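Local coordinates for putative aminopeptidase (Leishmania major, PDB 5NTH), which probably removes amino-terminal residues from peptides as a manganese-dependent leucyl aminopeptidase of the M17 family, here bound to actinonin, at residues 398-402 and 403-407; 495-498 and 499-502. One frame throughout, in Å; residues are numbered along the deposited sequence.

Interaction 1 (398-402 and 403-407)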
loop_
_atom_site.group_PDB
_atom_site.type_symbol
_atom_site.label_atom_id
_atom_site.label_comp_id
_atom_site.label_asym_id
_atom_site.label_seq_id
_atom_site.Cartn_x
_atom_site.Cartn_y
_atom_site.Cartn_z
ATOM N N GLY A 398 12.512 20.738 -26.322
ATOM C CA GLY A 398 11.888 22.019 -26.590
ATOM C C GLY A 398 12.842 23.178 -26.406
ATOM O O GLY A 398 12.915 24.083 -27.246
ATOM N N VAL A 399 13.551 23.171 -25.291
ATOM C CA VAL A 399 14.425 24.266 -25.002
ATOM C C VAL A 399 15.619 24.245 -25.958
ATOM O O VAL A 399 16.046 25.310 -26.412
ATOM C CB VAL A 399 14.827 24.333 -23.530
ATOM C CG1 VAL A 399 13.583 24.537 -22.675
ATOM C CG2 VAL A 399 15.631 23.106 -23.091
ATOM N N TYR A 400 16.105 23.059 -26.333
ATOM C CA TYR A 400 17.179 22.986 -27.311
ATOM C C TYR A 400 16.727 23.578 -28.642
ATOM O O TYR A 400 17.392 24.428 -29.209
ATOM C CB TYR A 400 17.737 21.576 -27.506
ATOM C CG TYR A 400 18.930 21.641 -28.408
ATOM C CD1 TYR A 400 20.209 21.934 -27.910
ATOM C CD2 TYR A 400 18.769 21.531 -29.791
ATOM C CE1 TYR A 400 21.311 22.052 -28.774
ATOM C CE2 TYR A 400 19.851 21.655 -30.668
ATOM C CZ TYR A 400 21.120 21.912 -30.160
ATOM O OH TYR A 400 22.167 22.043 -31.029
ATOM N N TYR A 401 15.591 23.148 -29.146
ATOM C CA TYR A 401 15.039 23.798 -30.344
ATOM C C TYR A 401 15.021 25.322 -30.261
ATOM O O TYR A 401 15.375 26.002 -31.205
ATOM C CB TYR A 401 13.606 23.374 -30.633
ATOM C CG TYR A 401 13.118 24.059 -31.883
ATOM C CD1 TYR A 401 13.389 23.507 -33.115
ATOM C CD2 TYR A 401 12.453 25.297 -31.843
ATOM C CE1 TYR A 401 12.995 24.123 -34.291
ATOM C CE2 TYR A 401 12.054 25.933 -33.021
ATOM C CZ TYR A 401 12.330 25.331 -34.255
ATOM O OH TYR A 401 11.983 25.898 -35.468
ATOM N N ALA A 402 14.543 25.843 -29.146
ATOM C CA ALA A 402 14.299 27.268 -29.012
ATOM C C ALA A 402 15.605 28.021 -28.859
ATOM O O ALA A 402 15.707 29.160 -29.313
ATOM C CB ALA A 402 13.401 27.543 -27.835
ATOM N N THR A 403 16.600 27.386 -28.239
ATOM C CA THR A 403 17.900 28.039 -28.009
ATOM C C THR A 403 18.939 27.764 -29.055
ATOM O O THR A 403 19.854 28.543 -29.176
ATOM C CB THR A 403 18.531 27.651 -26.670
ATOM O OG1 THR A 403 18.708 26.226 -26.579
ATOM C CG2 THR A 403 17.682 28.153 -25.567
ATOM N N GLY A 404 18.808 26.656 -29.779
ATOM C CA GLY A 404 19.815 26.230 -30.744
ATOM C C GLY A 404 19.390 25.991 -32.180
ATOM O O GLY A 404 20.228 25.712 -33.012
ATOM N N GLU A 405 18.112 26.073 -32.499
ATOM C CA GLU A 405 17.670 25.786 -33.865
ATOM C C GLU A 405 16.938 26.935 -34.586
ATOM O O GLU A 405 16.679 26.868 -35.790
ATOM C CB GLU A 405 16.812 24.533 -33.824
ATOM C CG GLU A 405 17.616 23.280 -33.519
ATOM C CD GLU A 405 18.452 22.813 -34.693
ATOM O OE1 GLU A 405 18.206 23.324 -35.805
ATOM O OE2 GLU A 405 19.334 21.926 -34.511
ATOM N N GLN A 406 16.601 27.985 -33.855
ATOM C CA GLN A 406 15.972 29.142 -34.458
ATOM C C GLN A 406 17.016 30.032 -35.124
ATOM O O GLN A 406 18.220 29.895 -34.869
ATOM C CB GLN A 406 15.211 29.899 -33.389
ATOM C CG GLN A 406 14.116 29.037 -32.780
ATOM C CD GLN A 406 12.926 29.839 -32.297
ATOM O OE1 GLN A 406 11.887 29.935 -32.982
ATOM N NE2 GLN A 406 13.071 30.425 -31.108
ATOM N N ASP A 407 16.555 30.931 -35.994
ATOM C CA ASP A 407 17.462 31.894 -36.652
ATOM C C ASP A 407 17.818 33.160 -35.843
ATOM O O ASP A 407 18.426 34.062 -36.386
ATOM C CB ASP A 407 17.028 32.201 -38.112
ATOM C CG ASP A 407 15.729 33.066 -38.254
ATOM O OD1 ASP A 407 15.287 33.827 -37.334
ATOM O OD2 ASP A 407 15.141 32.980 -39.373
#
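Gln406 folds back over the last turn of helix 391-404 and meets Tyr401 and Ala402 in sequence along its length. Its CB lies 4.2 Å from O of Ala402. With chi1 at -61°, CG lies beside the backbone N and reaches the Tyr401 ring, 3.7 Å from CE2 of Tyr401. CD and OE1 continue past the same ring carbon, the amide and ring planes being 43° apart, so this is oblique van der Waals packing and not a stack. At the tip NE2 of Gln406 makes a weak bond of 3.4 Å to O of Ala402; its firmer partner is Ser353 OG. Glu405 meets the same ring by CD1 and CE1, with CB of Glu405 3.6 Å from CD1 of Tyr401; the two successive residues lie on the same side of the ring plane, Gln406 by CD2 and CE2. Glu405 then bends at chi2, and its OE2 comes to the edge of the Tyr400 ring, in plane, 3.9 Å from CE2 of Tyr400.

The backbone evidence marks a helix end. Gly404 N bonds to Tyr400 O at 2.7 Å and Glu405 N to Tyr401 O, after which Glu405 leaves helical angles. Val399 O is gripped twice, by N of Thr403 and by OG1 of Thr403 at 2.8 Å, the hydroxyl bending back onto its own helix.

Around this terminus Val399 and Thr403 pack on strand 412-417, Ala402 on strand 291-300, and Tyr401 with Gln406 on strand 275-282, so the C-terminal turn of the helix lies against the large mixed sheet of the catalytic domain.

Interaction 2 (495-498 and 499-502)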
loop_
_atom_site.group_PDB
_atom_site.type_symbol
_atom_site.label_atom_id
_atom_site.label_comp_id
_atom_site.label_asym_id
_atom_site.label_seq_id
_atom_site.Cartn_x
_atom_site.Cartn_y
_atom_site.Cartn_z
ATOM N N PHE A 495 17.015 19.214 -14.929
ATOM C CA PHE A 495 17.017 18.299 -16.031
ATOM C C PHE A 495 16.894 19.111 -17.290
ATOM O O PHE A 495 17.705 18.981 -18.156
ATOM C CB PHE A 495 15.879 17.291 -15.960
ATOM C CG PHE A 495 15.900 16.326 -17.090
ATOM C CD1 PHE A 495 15.323 16.654 -18.316
ATOM C CD2 PHE A 495 16.574 15.121 -16.972
ATOM C CE1 PHE A 495 15.375 15.766 -19.396
ATOM C CE2 PHE A 495 16.622 14.234 -18.041
ATOM C CZ PHE A 495 16.024 14.564 -19.259
ATOM N N VAL A 496 15.891 19.979 -17.361
ATOM C CA VAL A 496 15.633 20.787 -18.565
ATOM C C VAL A 496 16.775 21.749 -18.844
ATOM O O VAL A 496 17.155 21.978 -19.976
ATOM C CB VAL A 496 14.353 21.630 -18.454
ATOM C CG1 VAL A 496 14.000 22.218 -19.809
ATOM C CG2 VAL A 496 13.173 20.799 -17.963
ATOM N N GLU A 497 17.320 22.332 -17.803
ATOM C CA GLU A 497 18.434 23.231 -18.000
ATOM C C GLU A 497 19.592 22.593 -18.784
ATOM O O GLU A 497 20.247 23.265 -19.586
ATOM C CB GLU A 497 18.954 23.716 -16.669
ATOM C CG GLU A 497 19.851 24.922 -16.779
ATOM C CD GLU A 497 20.343 25.376 -15.427
ATOM O OE1 GLU A 497 20.194 24.602 -14.458
ATOM O OE2 GLU A 497 20.881 26.511 -15.329
ATOM N N GLN A 498 19.839 21.301 -18.596
ATOM C CA GLN A 498 21.003 20.706 -19.235
ATOM C C GLN A 498 20.897 20.641 -20.735
ATOM O O GLN A 498 21.892 20.393 -21.379
ATOM C CB GLN A 498 21.263 19.303 -18.718
ATOM C CG GLN A 498 21.395 19.160 -17.220
ATOM C CD GLN A 498 22.197 20.283 -16.590
ATOM O OE1 GLN A 498 21.621 21.202 -16.000
ATOM N NE2 GLN A 498 23.509 20.237 -16.732
ATOM N N HIS A 499 19.713 20.857 -21.302
ATOM C CA HIS A 499 19.515 20.679 -22.746
ATOM C C HIS A 499 19.532 21.996 -23.493
ATOM O O HIS A 499 19.274 22.033 -24.691
ATOM C CB HIS A 499 18.275 19.795 -23.003
ATOM C CG HIS A 499 18.427 18.435 -22.377
ATOM N ND1 HIS A 499 19.214 17.447 -22.931
ATOM C CD2 HIS A 499 18.030 17.957 -21.171
ATOM C CE1 HIS A 499 19.250 16.405 -22.118
ATOM N NE2 HIS A 499 18.543 16.691 -21.040
ATOM N N LEU A 500 19.878 23.070 -22.786
ATOM C CA LEU A 500 20.001 24.374 -23.418
ATOM C C LEU A 500 21.257 24.352 -24.242
ATOM O O LEU A 500 22.328 24.048 -23.723
ATOM C CB LEU A 500 20.125 25.521 -22.416
ATOM C CG LEU A 500 19.053 25.633 -21.342
ATOM C CD1 LEU A 500 19.537 26.529 -20.222
ATOM C CD2 LEU A 500 17.743 26.134 -21.911
ATOM N N SER A 501 21.114 24.682 -25.517
ATOM C CA SER A 501 22.241 24.913 -26.374
ATOM C C SER A 501 23.303 25.800 -25.715
ATOM O O SER A 501 22.999 26.759 -25.014
ATOM C CB SER A 501 21.790 25.559 -27.667
ATOM O OG SER A 501 22.904 26.155 -28.302
ATOM N N GLU A 502 24.562 25.445 -25.955
ATOM C CA GLU A 502 25.699 26.150 -25.366
ATOM C C GLU A 502 25.832 27.560 -25.912
ATOM O O GLU A 502 26.422 28.385 -25.272
ATOM C CB GLU A 502 26.992 25.345 -25.531
ATOM C CG GLU A 502 27.019 24.085 -24.655
ATOM C CD GLU A 502 28.385 23.376 -24.584
ATOM O OE1 GLU A 502 29.454 24.076 -24.578
ATOM O OE2 GLU A 502 28.387 22.103 -24.500
#
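The imidazole of His499 lies against the ring of Phe495, four residues earlier, where helix 488-497 gives way to loop. NE2 of His499 sits over one face of the phenyl group, 3.7 Å from CE1 of Phe495. The centroids are 5.0 Å apart and the planes meet at 44°, an oblique aromatic pair. Phe495 reaches it because its CG stands opposite the backbone N (chi1 -179°), while CD2 of His499 also approaches O of Phe495 at 3.2 Å. Both rings are buried, and Met477 touches each of them, making this the tight side.

The other side is more accessible. Leu500 leans back on Glu497, with CG of Leu500 3.2 Å from O of Glu497 and CD1 of Leu500 3.8 Å from CG of Glu497. Both residues are partly exposed, and by Glu502 the chain is exposed and has left the contact.

Two backbone bonds hold the change of direction. His499 N donates to Val496 O at 3.1 Å, and Leu500 N donates to Glu497 O at 3.2 Å, closing a type I beta turn from Glu497 to Leu500. Each N-H is nearly straight onto its acceptor (166°).

The polar ends are anchored outside the turn: ND1 of His499 bonds to Ser378 OG, and the two carboxylate oxygens of Glu497 bond to the hydroxyls of Tyr435 and Tyr461. The chemistry thus implies a divided role for His499, its ND1 edge engaged in a polar bond and its NE2 side set against a hydrocarbon ring.

Interactions 1 and 2 are two helix exits of the catalytic domain that touch each other, their centres 10 Å apart. The loop following helix 488-497 runs against the last turns of helix 391-404: Ser501 N is 3.0 Å from Thr403 OG1, a probable hydrogen bond, and CB of Tyr400 packs 3.2 Å from O of His499. Val399 of interaction 1 also meets Val496 of interaction 2. The second contact lies near the active site, with the side chain of Val496 about 8 Å from that of Lys298, a manganese ligand, and Phe495 about 11 Å from the bound actinonin. In 398-402, the Val399 side chain is about 10 Å from that of Lys298.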